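Long-range contacts in yncA (Salmonella typhimurium, PDB 3DR6), which is a putative acetyltransferase of the GNAT family, probably transferring an acetyl group from acetyl-CoA to a substrate that remains to be established: residues D13-T18 and V37-R42; A29-D34 and G149-R154; L57-N62 and R101-R106; A121-Q126 and T159-Q164. All coordinates share one frame; numbering follows the deposited sequence. Where two conformers were deposited one is given.

Contact 1 of 4, residues D13-T18 and V37-R42; sequences DCAAIT and VDTDNR
Thr18 packs against Arg42 and Thr39 where the first turns of helices 14-27 and 39-52 come together, the pair of helices that follows the first strand in the GNAT acetyltransferase fold. No hydrogen bond spans the interface, which is made by van der Waals packing. Thr18 uses its two branches separately. Its hydroxyl side leans on the aliphatic root of Arg42, with Thr18 OG1 3.3 Å from Arg42 CG, and the two side chains cross obliquely. With chi1 at -56°, the methyl stands anti to the backbone N and reaches the turn ahead of the second helix, Thr18 CG2 lying 3.6 Å from Val37 O. The same hydroxyl is held by its own helix: Thr18 OG1 donates to Cys14 O (2.6 Å), approaching from the face of that carbonyl opposite to Thr18 N. Thr39 lies across the preceding turn, its CG2 3.7 Å from Ala15 N. Cys14 completes the row with SG beside Arg42 O, and it also packs on Leu43 and Tyr46. Beyond CG, Arg42 bends at chi2 and chi3, which carries the guanidinium away from Thr18 to cation-pi contacts with Trp45 and Tyr21. There NE and NH2 grip Asn41 OD1 side-on, in the plane of both groups. The second helix is N-capped by Asp38, whose OD1 receives Asn41 N at 3.0 Å nearly along its C-O axis.

Contact 2 of 4, residues A29-D34 and G149-R154; sequences AAIWND and GVKFGR
Lys151 sets CG anti to its backbone N (chi1 -153°) and stays extended beyond it, sending its amine from strand 140-151 into the curl of loop 29-34. Lys151 NZ meets Ile31 O at 2.7 Å, almost in line with the carbonyl bond, and adds a weak bond to Asn33 O. Hydrogen bonds to Val25 O in the last turn of helix 14-27 and Thr28 O just after it complete the cluster. Asp34 lies alongside the lysine chain but runs the other way: its OD1 touches Lys151 CG at 3.7 Å, whereas OD1 and NZ remain 5.0 Å apart. Two waters bridge the carboxylate to Val150 O, one from OD1 and one from OD2, though other acceptors nearby may compete for their protons. Nearer the start of segment 149-154, Gly149 is met by Trp32, whose CZ3 lies 3.6 Å from Gly149 CA, while Trp32 NE1 donates to Ala29 O (2.9 Å) from above the carbonyl plane. Phe152, in the type I' turn closing the hairpin of strands 140-151 and 154-164, has Lys151 CG over its ring centre. The second subunit adds its Asp78 OD2, bonded by Asp34 N, and the ring of its Phe80, against Trp32. The ammonium group is thus stabilised chiefly by backbone carbonyls, some at the C-terminal end of helix 14-27, which would probably favour its protonated form; no carboxylate of the two segments touches NZ.

Contact 3 of 4, residues L57-N62 and R101-R106; sequences LVSEEN and RKLLSR
Leu57 spreads its two methyls over Arg106, CD1 pressing on the alkyl chain 3.4 Å from Arg106 CG and CD2 sitting 4.2 Å above the centre of one guanidinium face. The side chains meet at a slant, and the bend at chi2 of Arg106 (61°) folds the flat group back over the leucine. One helical turn earlier, Leu103 points both of its methyls at the strand. Leu103 CD2 fits beside the backbone, 4.1 Å from Val58 C, and lies 4.3 Å from Leu57 CB. Leu103 CD1 rests on the hydroxyl of Ser59, 3.7 Å from Ser59 OG. These contacts join strand 56-61 to helix 99-113, which packs on one face of the central GNAT sheet; the axes of strand 57-61 and helix 101-106 come within 9.3 Å, at 141° between their directions. The Arg/Gln-x-x-Gly-x-Gly/Ala signature of the family, here Gln-x-x-Gly-x-Gly, runs into the start of this helix and typically binds the pyrophosphate of coenzyme A, so it probably does so here. A second shell fixes the polar ends. Ser59 OG is hydrogen-bonded to Thr66 OG1 on the adjacent strand 64-73. Arg106 NE forms a salt bridge with Glu110 OE2, one turn further along the same helix, and the guanidinium makes a cation-pi contact with Phe8 of the edge strand 5-8, whose side chain also touches Leu57.

Contact 4 of 4, residues A121-Q126 and T159-Q164; sequences AGIESQ and TFMQLQ
Ile123 and Thr159 form one of two hydrogen-bonded antiparallel pairs that tie strand 118-124 to strand 154-164; Ala121 with Met161 is the other. The four backbone bonds are short and fairly straight, Thr159 N lying 2.7 Å from Ile123 O. Between the pairs, Gly122 faces Phe160 without such bonds, and Phe160 CA makes a CA-H...O contact with Ala121 O instead. Packing is close on both faces. Ile123 CD1 abuts the selenium of selenomethionine Met161 at 3.5 Å, a contact backed by His134 of helix 128-135. On the sheet face that carries Phe160, the ring turns its edge to Ala121 O, with Phe160 CD2 3.4 Å from Ala121 O; Trp74 meets it edge-to-face, and Met145 of the second subunit packs there too. The join is looser where segment 121-126 leaves the sheet. Ser125 OG and Thr159 OG1 approach to 2.8 Å, and a water spans Ser125 O, to which it donates at 2.7 Å, and Thr159 OG1. Gln144 engages both hydroxyls, its NE2 bonding Thr159 OG1 and its OE1 bonding Ser125 OG. The backbone bonds thus set the register firmly, whereas at the departing end a hydroxyl, amide and water network adds to the backbone bond of Ser125 with Asp157. Within it the Thr159 hydroxyl proton probably has a choice, since another acceptor besides Ser125 OG lies within reach.

The four contacts join helices, loops and strands of one GNAT fold; contacts 2, 3 and 4 all reach its mixed sheet. Contact 1 touches contact 3 directly, Ile17 CD1 lying 4.2 Å from Val58 CG1, so the first helix and helix 99-113 meet strand 56-61 from its two faces. Contact 2 touches contact 4 through Glu124, whose OE2 forms a long, weak ion pair with Arg154 NH1 at 3.4 Å; both contacts also reach the second subunit. Their centres are about 16 Å apart, those of contacts 1 and 4 about 26 Å. Glycerol bound near Trp32 and Gly122, though probably from the crystallisation liquor, may mark a pocket between contacts 2 and 4.

Contact 1 of 4, residues D13-T18 and V37-R42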
loop_
_atom_site.group_PDB
_atom_site.type_symbol
_atom_site.label_atom_id
_atom_site.label_comp_id
_atom_site.label_asym_id
_atom_site.label_seq_id
_atom_site.Cartn_x
_atom_site.Cartn_y
_atom_site.Cartn_z
ATOM N N ASP C 13 9.111 25.666 -8.553
ATOM C CA ASP C 13 7.895 25.064 -9.134
ATOM C C ASP C 13 6.887 24.596 -8.094
ATOM O O ASP C 13 5.771 24.179 -8.449
ATOM C CB ASP C 13 8.262 23.848 -9.989
ATOM C CG ASP C 13 9.118 24.205 -11.170
ATOM O OD1 ASP C 13 8.848 25.255 -11.791
ATOM O OD2 ASP C 13 10.067 23.443 -11.470
ATOM N N CYS C 14 7.281 24.663 -6.826
ATOM C CA CYS C 14 6.486 24.071 -5.752
ATOM C C CYS C 14 5.182 24.816 -5.460
ATOM O O CYS C 14 4.209 24.184 -5.047
ATOM C CB CYS C 14 7.328 23.823 -4.489
ATOM S SG CYS C 14 8.473 22.432 -4.665
ATOM N N ALA C 15 5.147 26.137 -5.665
ATOM C CA ALA C 15 3.882 26.846 -5.562
ATOM C C ALA C 15 2.875 26.368 -6.618
ATOM O O ALA C 15 1.704 26.165 -6.297
ATOM C CB ALA C 15 4.073 28.376 -5.616
ATOM N N ALA C 16 3.326 26.185 -7.861
ATOM C CA ALA C 16 2.439 25.688 -8.932
ATOM C C ALA C 16 1.978 24.234 -8.670
ATOM O O ALA C 16 0.821 23.875 -8.928
ATOM C CB ALA C 16 3.136 25.775 -10.278
ATOM N N ILE C 17 2.911 23.406 -8.201
ATOM C CA ILE C 17 2.621 22.000 -7.835
ATOM C C ILE C 17 1.541 21.957 -6.757
ATOM O O ILE C 17 0.574 21.178 -6.858
ATOM C CB ILE C 17 3.934 21.244 -7.380
ATOM C CG1 ILE C 17 4.873 21.018 -8.580
ATOM C CG2 ILE C 17 3.619 19.913 -6.693
ATOM C CD1 ILE C 17 6.261 20.452 -8.195
ATOM N N THR C 18 1.701 22.813 -5.739
ATOM C CA THR C 18 0.737 22.933 -4.641
ATOM C C THR C 18 -0.669 23.223 -5.158
ATOM O O THR C 18 -1.635 22.593 -4.714
ATOM C CB THR C 18 1.162 24.024 -3.621
ATOM O OG1 THR C 18 2.477 23.735 -3.128
ATOM C CG2 THR C 18 0.187 24.090 -2.432
ATOM N N VAL C 37 -2.876 21.477 1.314
ATOM C CA VAL C 37 -1.621 21.753 1.993
ATOM C C VAL C 37 -1.123 23.131 1.549
ATOM O O VAL C 37 -1.698 23.743 0.644
ATOM C CB VAL C 37 -0.535 20.657 1.717
ATOM C CG1 VAL C 37 -0.935 19.298 2.339
ATOM C CG2 VAL C 37 -0.214 20.532 0.210
ATOM N N ASP C 38 -0.063 23.616 2.180
ATOM C CA ASP C 38 0.557 24.848 1.709
ATOM C C ASP C 38 1.831 24.589 0.906
ATOM O O ASP C 38 2.274 23.447 0.790
ATOM C CB ASP C 38 0.784 25.840 2.861
ATOM C CG ASP C 38 1.645 25.278 3.983
ATOM O OD1 ASP C 38 2.403 24.306 3.778
ATOM O OD2 ASP C 38 1.570 25.843 5.096
ATOM N N THR C 39 2.402 25.646 0.335
ATOM C CA THR C 39 3.625 25.520 -0.473
ATOM C C THR C 39 4.801 24.919 0.313
ATOM O O THR C 39 5.558 24.113 -0.237
ATOM C CB THR C 39 4.040 26.868 -1.102
ATOM O OG1 THR C 39 2.964 27.371 -1.904
ATOM C CG2 THR C 39 5.281 26.708 -1.982
ATOM N N ASP C 40 4.949 25.307 1.584
ATOM C CA ASP C 40 6.022 24.763 2.434
ATOM C C ASP C 40 5.935 23.241 2.558
ATOM O O ASP C 40 6.961 22.542 2.608
ATOM C CB ASP C 40 6.001 25.402 3.826
ATOM C CG ASP C 40 6.719 26.746 3.864
ATOM O OD1 ASP C 40 7.925 26.795 3.518
ATOM O OD2 ASP C 40 6.078 27.751 4.245
ATOM N N ASN C 41 4.703 22.737 2.602
ATOM C CA ASN C 41 4.455 21.307 2.671
ATOM C C ASN C 41 4.934 20.596 1.410
ATOM O O ASN C 41 5.569 19.535 1.495
ATOM C CB ASN C 41 2.971 21.022 2.956
ATOM C CG ASN C 41 2.642 19.533 2.936
ATOM O OD1 ASN C 41 2.667 18.893 1.881
ATOM N ND2 ASN C 41 2.308 18.979 4.106
ATOM N N ARG C 42 4.664 21.186 0.244
ATOM C CA ARG C 42 5.117 20.580 -1.024
ATOM C C ARG C 42 6.617 20.735 -1.260
ATOM O O ARG C 42 7.228 19.905 -1.925
ATOM C CB ARG C 42 4.303 21.067 -2.227
ATOM C CG ARG C 42 2.834 20.632 -2.218
ATOM C CD ARG C 42 2.662 19.107 -2.328
ATOM N NE ARG C 42 2.638 18.430 -1.025
ATOM C CZ ARG C 42 2.543 17.110 -0.873
ATOM N NH1 ARG C 42 2.468 16.315 -1.941
ATOM N NH2 ARG C 42 2.516 16.582 0.343
#

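Contact 2 of 4, residues A29-D34 and G149-R154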
loop_
_atom_site.group_PDB
_atom_site.type_symbol
_atom_site.label_atom_id
_atom_site.label_comp_id
_atom_site.label_asym_id
_atom_site.label_seq_id
_atom_site.Cartn_x
_atom_site.Cartn_y
_atom_site.Cartn_z
ATOM N N ALA C 29 -11.466 12.745 -7.677
ATOM C CA ALA C 29 -11.183 11.482 -7.011
ATOM C C ALA C 29 -9.864 10.884 -7.532
ATOM O O ALA C 29 -9.644 9.673 -7.478
ATOM C CB ALA C 29 -12.378 10.514 -7.189
ATOM N N ALA C 30 -8.981 11.748 -8.033
ATOM C CA ALA C 30 -7.699 11.311 -8.590
ATOM C C ALA C 30 -6.646 11.112 -7.498
ATOM O O ALA C 30 -5.625 10.457 -7.718
ATOM C CB ALA C 30 -7.199 12.301 -9.665
ATOM N N ILE C 31 -6.887 11.708 -6.331
ATOM C CA ILE C 31 -6.082 11.458 -5.143
ATOM C C ILE C 31 -7.036 11.261 -3.987
ATOM O O ILE C 31 -8.001 12.035 -3.835
ATOM C CB ILE C 31 -5.065 12.604 -4.824
ATOM C CG1 ILE C 31 -4.145 12.188 -3.673
ATOM C CG2 ILE C 31 -5.768 13.932 -4.462
ATOM C CD1 ILE C 31 -2.914 13.068 -3.537
ATOM N N TRP C 32 -6.789 10.228 -3.173
ATOM C CA TRP C 32 -7.708 9.949 -2.064
ATOM C C TRP C 32 -7.180 10.539 -0.743
ATOM O O TRP C 32 -6.997 9.834 0.246
ATOM C CB TRP C 32 -8.089 8.442 -1.967
ATOM C CG TRP C 32 -8.806 7.911 -3.232
ATOM C CD1 TRP C 32 -9.201 8.648 -4.335
ATOM C CD2 TRP C 32 -9.160 6.549 -3.521
ATOM N NE1 TRP C 32 -9.769 7.820 -5.286
ATOM C CE2 TRP C 32 -9.761 6.531 -4.805
ATOM C CE3 TRP C 32 -9.044 5.339 -2.805
ATOM C CZ2 TRP C 32 -10.241 5.351 -5.394
ATOM C CZ3 TRP C 32 -9.525 4.168 -3.393
ATOM C CH2 TRP C 32 -10.112 4.184 -4.673
ATOM N N ASN C 33 -6.926 11.848 -0.775
ATOM C CA ASN C 33 -6.617 12.663 0.384
ATOM C C ASN C 33 -7.654 13.770 0.406
ATOM O O ASN C 33 -8.165 14.136 -0.655
ATOM C CB ASN C 33 -5.232 13.311 0.248
ATOM C CG ASN C 33 -4.113 12.491 0.880
ATOM O OD1 ASN C 33 -2.938 12.652 0.507
ATOM N ND2 ASN C 33 -4.449 11.638 1.848
ATOM N N ASP C 34 -7.930 14.324 1.589
ATOM C CA ASP C 34 -9.069 15.237 1.777
ATOM C C ASP C 34 -8.759 16.709 2.070
ATOM O O ASP C 34 -9.602 17.569 1.820
ATOM C CB ASP C 34 -9.999 14.704 2.871
ATOM C CG ASP C 34 -10.517 13.298 2.568
ATOM O OD1 ASP C 34 -10.811 13.006 1.400
ATOM O OD2 ASP C 34 -10.636 12.494 3.507
ATOM N N GLY C 149 -11.714 2.606 -0.666
ATOM C CA GLY C 149 -11.531 4.042 -0.457
ATOM C C GLY C 149 -12.818 4.760 -0.089
ATOM O O GLY C 149 -13.919 4.213 -0.225
ATOM N N VAL C 150 -12.693 6.015 0.323
ATOM C CA VAL C 150 -13.888 6.804 0.654
ATOM C C VAL C 150 -13.603 8.271 0.342
ATOM O O VAL C 150 -12.536 8.774 0.676
ATOM C CB VAL C 150 -14.360 6.592 2.137
ATOM C CG1 VAL C 150 -13.325 7.110 3.185
ATOM C CG2 VAL C 150 -15.735 7.215 2.376
ATOM N N LYS C 151 -14.538 8.927 -0.333
ATOM C CA LYS C 151 -14.460 10.379 -0.556
ATOM C C LYS C 151 -15.838 10.883 -0.980
ATOM O O LYS C 151 -16.608 10.141 -1.593
ATOM C CB LYS C 151 -13.435 10.692 -1.658
ATOM C CG LYS C 151 -12.781 12.078 -1.563
ATOM C CD LYS C 151 -11.618 12.242 -2.547
ATOM C CE LYS C 151 -10.921 13.600 -2.317
ATOM N NZ LYS C 151 -9.957 13.915 -3.403
ATOM N N PHE C 152 -16.143 12.137 -0.647
ATOM C CA PHE C 152 -17.391 12.781 -1.130
ATOM C C PHE C 152 -18.661 11.981 -0.809
ATOM O O PHE C 152 -19.623 12.008 -1.585
ATOM C CB PHE C 152 -17.327 12.993 -2.648
ATOM C CG PHE C 152 -16.114 13.736 -3.120
ATOM C CD1 PHE C 152 -15.730 14.943 -2.519
ATOM C CD2 PHE C 152 -15.364 13.243 -4.188
ATOM C CE1 PHE C 152 -14.590 15.639 -2.973
ATOM C CE2 PHE C 152 -14.235 13.939 -4.667
ATOM C CZ PHE C 152 -13.840 15.131 -4.055
ATOM N N GLY C 153 -18.659 11.292 0.333
ATOM C CA GLY C 153 -19.838 10.622 0.842
ATOM C C GLY C 153 -20.103 9.267 0.235
ATOM O O GLY C 153 -21.159 8.681 0.475
ATOM N N ARG C 154 -19.145 8.762 -0.538
ATOM C CA ARG C 154 -19.306 7.444 -1.165
ATOM C C ARG C 154 -18.099 6.526 -0.993
ATOM O O ARG C 154 -16.968 6.999 -0.928
ATOM C CB ARG C 154 -19.680 7.584 -2.651
ATOM C CG ARG C 154 -18.552 7.865 -3.625
ATOM C CD ARG C 154 -19.113 8.147 -5.030
ATOM N NE ARG C 154 -18.008 8.277 -5.976
ATOM C CZ ARG C 154 -17.434 9.437 -6.257
ATOM N NH1 ARG C 154 -16.432 9.489 -7.106
ATOM N NH2 ARG C 154 -17.896 10.551 -5.696
HETATM O O HOH W 1 -10.123 10.548 -0.028
HETATM O O HOH W 2 -12.410 10.593 2.615
#

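Contact 3 of 4, residues L57-N62 and R101-R106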
loop_
_atom_site.group_PDB
_atom_site.type_symbol
_atom_site.label_atom_id
_atom_site.label_comp_id
_atom_site.label_asym_id
_atom_site.label_seq_id
_atom_site.Cartn_x
_atom_site.Cartn_y
_atom_site.Cartn_z
ATOM N N LEU C 57 8.810 15.666 -11.887
ATOM C CA LEU C 57 8.794 16.266 -13.232
ATOM C C LEU C 57 7.695 17.314 -13.318
ATOM O O LEU C 57 6.660 17.195 -12.650
ATOM C CB LEU C 57 8.515 15.205 -14.295
ATOM C CG LEU C 57 9.456 13.990 -14.339
ATOM C CD1 LEU C 57 8.882 12.916 -15.251
ATOM C CD2 LEU C 57 10.868 14.392 -14.753
ATOM N N VAL C 58 7.907 18.334 -14.147
ATOM C CA VAL C 58 6.806 19.230 -14.496
ATOM C C VAL C 58 6.665 19.304 -16.003
ATOM O O VAL C 58 7.675 19.232 -16.725
ATOM C CB VAL C 58 6.966 20.670 -13.916
ATOM C CG1 VAL C 58 6.850 20.659 -12.394
ATOM C CG2 VAL C 58 8.274 21.292 -14.367
ATOM N N SER C 59 5.421 19.456 -16.474
ATOM C CA SER C 59 5.170 19.934 -17.832
ATOM C C SER C 59 5.047 21.471 -17.829
ATOM O O SER C 59 4.535 22.077 -16.881
ATOM C CB SER C 59 3.933 19.286 -18.476
ATOM O OG SER C 59 2.805 19.288 -17.620
ATOM N N GLU C 60 5.541 22.093 -18.892
ATOM C CA GLU C 60 5.577 23.541 -18.972
ATOM C C GLU C 60 5.155 23.952 -20.389
ATOM O O GLU C 60 5.457 23.256 -21.365
ATOM C CB GLU C 60 6.994 24.011 -18.654
ATOM C CG GLU C 60 7.189 25.486 -18.329
ATOM C CD GLU C 60 8.661 25.811 -18.081
ATOM O OE1 GLU C 60 9.488 24.878 -18.010
ATOM O OE2 GLU C 60 9.011 27.003 -17.978
ATOM N N GLU C 61 4.442 25.072 -20.478
ATOM C CA GLU C 61 4.004 25.665 -21.743
ATOM C C GLU C 61 4.011 27.176 -21.532
ATOM O O GLU C 61 3.359 27.684 -20.600
ATOM C CB GLU C 61 2.596 25.176 -22.088
ATOM C CG GLU C 61 2.023 25.654 -23.439
ATOM C CD GLU C 61 0.536 25.328 -23.561
ATOM O OE1 GLU C 61 0.173 24.137 -23.432
ATOM O OE2 GLU C 61 -0.278 26.263 -23.744
ATOM N N ASN C 62 4.765 27.884 -22.377
ATOM C CA ASN C 62 4.885 29.335 -22.298
ATOM C C ASN C 62 5.244 29.775 -20.876
ATOM O O ASN C 62 4.711 30.757 -20.363
ATOM C CB ASN C 62 3.588 30.004 -22.782
ATOM C CG ASN C 62 3.826 31.385 -23.407
ATOM O OD1 ASN C 62 4.916 31.692 -23.893
ATOM N ND2 ASN C 62 2.781 32.218 -23.403
ATOM N N ARG C 101 -0.184 11.480 -20.390
ATOM C CA ARG C 101 0.530 10.340 -20.985
ATOM C C ARG C 101 2.006 10.682 -21.192
ATOM O O ARG C 101 2.893 9.859 -20.956
ATOM C CB ARG C 101 -0.110 9.933 -22.315
ATOM C CG ARG C 101 0.416 8.587 -22.843
ATOM C CD ARG C 101 -0.069 8.269 -24.251
ATOM N NE ARG C 101 0.310 6.898 -24.629
ATOM C CZ ARG C 101 1.535 6.499 -24.968
ATOM N NH1 ARG C 101 2.569 7.345 -24.987
ATOM N NH2 ARG C 101 1.740 5.224 -25.279
ATOM N N LYS C 102 2.266 11.902 -21.656
ATOM C CA LYS C 102 3.645 12.355 -21.882
ATOM C C LYS C 102 4.461 12.406 -20.581
ATOM O O LYS C 102 5.623 11.982 -20.556
ATOM C CB LYS C 102 3.651 13.710 -22.585
ATOM C CG LYS C 102 3.164 13.617 -24.056
ATOM C CD LYS C 102 3.117 14.979 -24.736
ATOM C CE LYS C 102 2.716 14.815 -26.197
ATOM N NZ LYS C 102 2.432 16.130 -26.874
ATOM N N LEU C 103 3.847 12.945 -19.518
ATOM C CA LEU C 103 4.437 12.931 -18.181
ATOM C C LEU C 103 4.732 11.505 -17.717
ATOM O O LEU C 103 5.826 11.209 -17.233
ATOM C CB LEU C 103 3.504 13.616 -17.164
ATOM C CG LEU C 103 3.624 15.145 -17.248
ATOM C CD1 LEU C 103 2.478 15.818 -16.489
ATOM C CD2 LEU C 103 5.017 15.586 -16.725
ATOM N N LEU C 104 3.743 10.638 -17.870
ATOM C CA LEU C 104 3.875 9.256 -17.411
ATOM C C LEU C 104 4.987 8.516 -18.173
ATOM O O LEU C 104 5.757 7.774 -17.568
ATOM C CB LEU C 104 2.531 8.510 -17.458
ATOM C CG LEU C 104 2.571 7.071 -16.923
ATOM C CD1 LEU C 104 3.201 6.971 -15.518
ATOM C CD2 LEU C 104 1.149 6.469 -16.928
ATOM N N SER C 105 5.073 8.754 -19.484
ATOM C CA SER C 105 6.119 8.134 -20.309
ATOM C C SER C 105 7.507 8.527 -19.801
ATOM O O SER C 105 8.360 7.670 -19.570
ATOM C CB SER C 105 5.957 8.500 -21.790
ATOM O OG SER C 105 6.787 7.691 -22.606
ATOM N N ARG C 106 7.711 9.825 -19.591
ATOM C CA ARG C 106 8.982 10.324 -19.052
ATOM C C ARG C 106 9.283 9.715 -17.664
ATOM O O ARG C 106 10.421 9.285 -17.390
ATOM C CB ARG C 106 8.987 11.847 -18.997
ATOM C CG ARG C 106 10.237 12.462 -18.338
ATOM C CD ARG C 106 11.559 12.121 -19.070
ATOM N NE ARG C 106 12.711 12.568 -18.280
ATOM C CZ ARG C 106 13.165 13.829 -18.244
ATOM N NH1 ARG C 106 12.584 14.794 -18.959
ATOM N NH2 ARG C 106 14.209 14.132 -17.485
#

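Contact 4 of 4, residues A121-Q126 and T159-Q164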
loop_
_atom_site.group_PDB
_atom_site.type_symbol
_atom_site.label_atom_id
_atom_site.label_comp_id
_atom_site.label_asym_id
_atom_site.label_seq_id
_atom_site.Cartn_x
_atom_site.Cartn_y
_atom_site.Cartn_z
ATOM N N ALA C 121 0.000 1.851 -10.890
ATOM C CA ALA C 121 -0.926 2.952 -10.900
ATOM C C ALA C 121 -2.144 2.574 -10.054
ATOM O O ALA C 121 -2.661 1.470 -10.179
ATOM C CB ALA C 121 -1.355 3.254 -12.355
ATOM N N GLY C 122 -2.576 3.480 -9.183
ATOM C CA GLY C 122 -3.818 3.316 -8.411
ATOM C C GLY C 122 -4.835 4.242 -9.060
ATOM O O GLY C 122 -4.614 5.461 -9.147
ATOM N N ILE C 123 -5.920 3.665 -9.566
ATOM C CA ILE C 123 -6.869 4.384 -10.405
ATOM C C ILE C 123 -8.277 4.102 -9.872
ATOM O O ILE C 123 -8.612 2.948 -9.566
ATOM C CB ILE C 123 -6.758 3.906 -11.906
ATOM C CG1 ILE C 123 -5.332 4.037 -12.455
ATOM C CG2 ILE C 123 -7.752 4.666 -12.791
ATOM C CD1 ILE C 123 -5.135 3.298 -13.802
ATOM N N GLU C 124 -9.102 5.148 -9.708
ATOM C CA GLU C 124 -10.513 4.896 -9.364
ATOM C C GLU C 124 -11.118 4.030 -10.471
ATOM O O GLU C 124 -10.936 4.327 -11.641
ATOM C CB GLU C 124 -11.303 6.184 -9.225
ATOM C CG GLU C 124 -12.633 5.909 -8.515
ATOM C CD GLU C 124 -13.684 6.921 -8.795
ATOM O OE1 GLU C 124 -13.418 7.881 -9.559
ATOM O OE2 GLU C 124 -14.792 6.759 -8.221
ATOM N N SER C 125 -11.829 2.966 -10.108
ATOM C CA SER C 125 -12.169 1.923 -11.070
ATOM C C SER C 125 -13.060 2.415 -12.220
ATOM O O SER C 125 -13.050 1.830 -13.323
ATOM C CB SER C 125 -12.817 0.736 -10.384
ATOM O OG SER C 125 -11.949 0.155 -9.419
ATOM N N GLN C 126 -13.790 3.496 -11.959
ATOM C CA GLN C 126 -14.725 4.048 -12.930
ATOM C C GLN C 126 -14.070 5.014 -13.949
ATOM O O GLN C 126 -14.711 5.417 -14.960
ATOM C CB GLN C 126 -15.938 4.650 -12.188
ATOM C CG GLN C 126 -16.824 3.559 -11.457
ATOM C CD GLN C 126 -16.220 2.967 -10.114
ATOM O OE1 GLN C 126 -15.159 3.397 -9.617
ATOM N NE2 GLN C 126 -16.926 1.976 -9.535
ATOM N N THR C 159 -8.715 0.362 -8.735
ATOM C CA THR C 159 -8.065 -0.507 -9.700
ATOM C C THR C 159 -6.552 -0.299 -9.554
ATOM O O THR C 159 -6.083 0.841 -9.472
ATOM C CB THR C 159 -8.553 -0.167 -11.134
ATOM O OG1 THR C 159 -9.948 -0.497 -11.226
ATOM C CG2 THR C 159 -7.786 -0.946 -12.201
ATOM N N PHE C 160 -5.794 -1.391 -9.468
ATOM C CA PHE C 160 -4.357 -1.268 -9.686
ATOM C C PHE C 160 -4.036 -1.727 -11.087
ATOM O O PHE C 160 -4.550 -2.752 -11.559
ATOM C CB PHE C 160 -3.493 -2.077 -8.730
ATOM C CG PHE C 160 -3.354 -1.488 -7.354
ATOM C CD1 PHE C 160 -3.630 -2.292 -6.249
ATOM C CD2 PHE C 160 -2.903 -0.159 -7.155
ATOM C CE1 PHE C 160 -3.479 -1.781 -4.915
ATOM C CE2 PHE C 160 -2.740 0.341 -5.846
ATOM C CZ PHE C 160 -3.037 -0.481 -4.725
HETATM N N MSE C 161 -3.204 -0.943 -11.748
HETATM C CA MSE C 161 -2.554 -1.415 -12.977
HETATM C C MSE C 161 -1.044 -1.405 -12.804
HETATM O O MSE C 161 -0.497 -0.667 -11.969
HETATM C CB MSE C 161 -2.973 -0.582 -14.174
HETATM C CG MSE C 161 -4.483 -0.540 -14.358
HETATM SE SE MSE C 161 -5.015 0.517 -15.942
HETATM C CE MSE C 161 -4.434 -0.705 -17.315
ATOM N N GLN C 162 -0.363 -2.258 -13.546
ATOM C CA GLN C 162 1.080 -2.303 -13.385
ATOM C C GLN C 162 1.825 -2.527 -14.696
ATOM O O GLN C 162 1.272 -3.043 -15.645
ATOM C CB GLN C 162 1.499 -3.351 -12.366
ATOM C CG GLN C 162 1.260 -4.818 -12.798
ATOM C CD GLN C 162 1.607 -5.783 -11.675
ATOM O OE1 GLN C 162 0.809 -5.969 -10.720
ATOM N NE2 GLN C 162 2.790 -6.396 -11.769
ATOM N N LEU C 163 3.088 -2.126 -14.696
ATOM C CA LEU C 163 3.978 -2.284 -15.843
ATOM C C LEU C 163 5.301 -2.802 -15.328
ATOM O O LEU C 163 5.950 -2.151 -14.492
ATOM C CB LEU C 163 4.195 -0.942 -16.572
ATOM C CG LEU C 163 5.273 -0.927 -17.673
ATOM C CD1 LEU C 163 4.838 -1.825 -18.864
ATOM C CD2 LEU C 163 5.505 0.504 -18.144
ATOM N N GLN C 164 5.699 -3.973 -15.806
ATOM C CA GLN C 164 7.029 -4.512 -15.473
ATOM C C GLN C 164 8.050 -3.824 -16.370
ATOM O O GLN C 164 7.871 -3.724 -17.589
ATOM C CB GLN C 164 7.053 -6.041 -15.638
ATOM C CG GLN C 164 8.290 -6.660 -15.017
ATOM C CD GLN C 164 8.259 -8.173 -14.982
ATOM O OE1 GLN C 164 7.317 -8.769 -14.447
ATOM N NE2 GLN C 164 9.302 -8.801 -15.517
HETATM O O HOH W 3 -11.987 -0.639 -13.587
#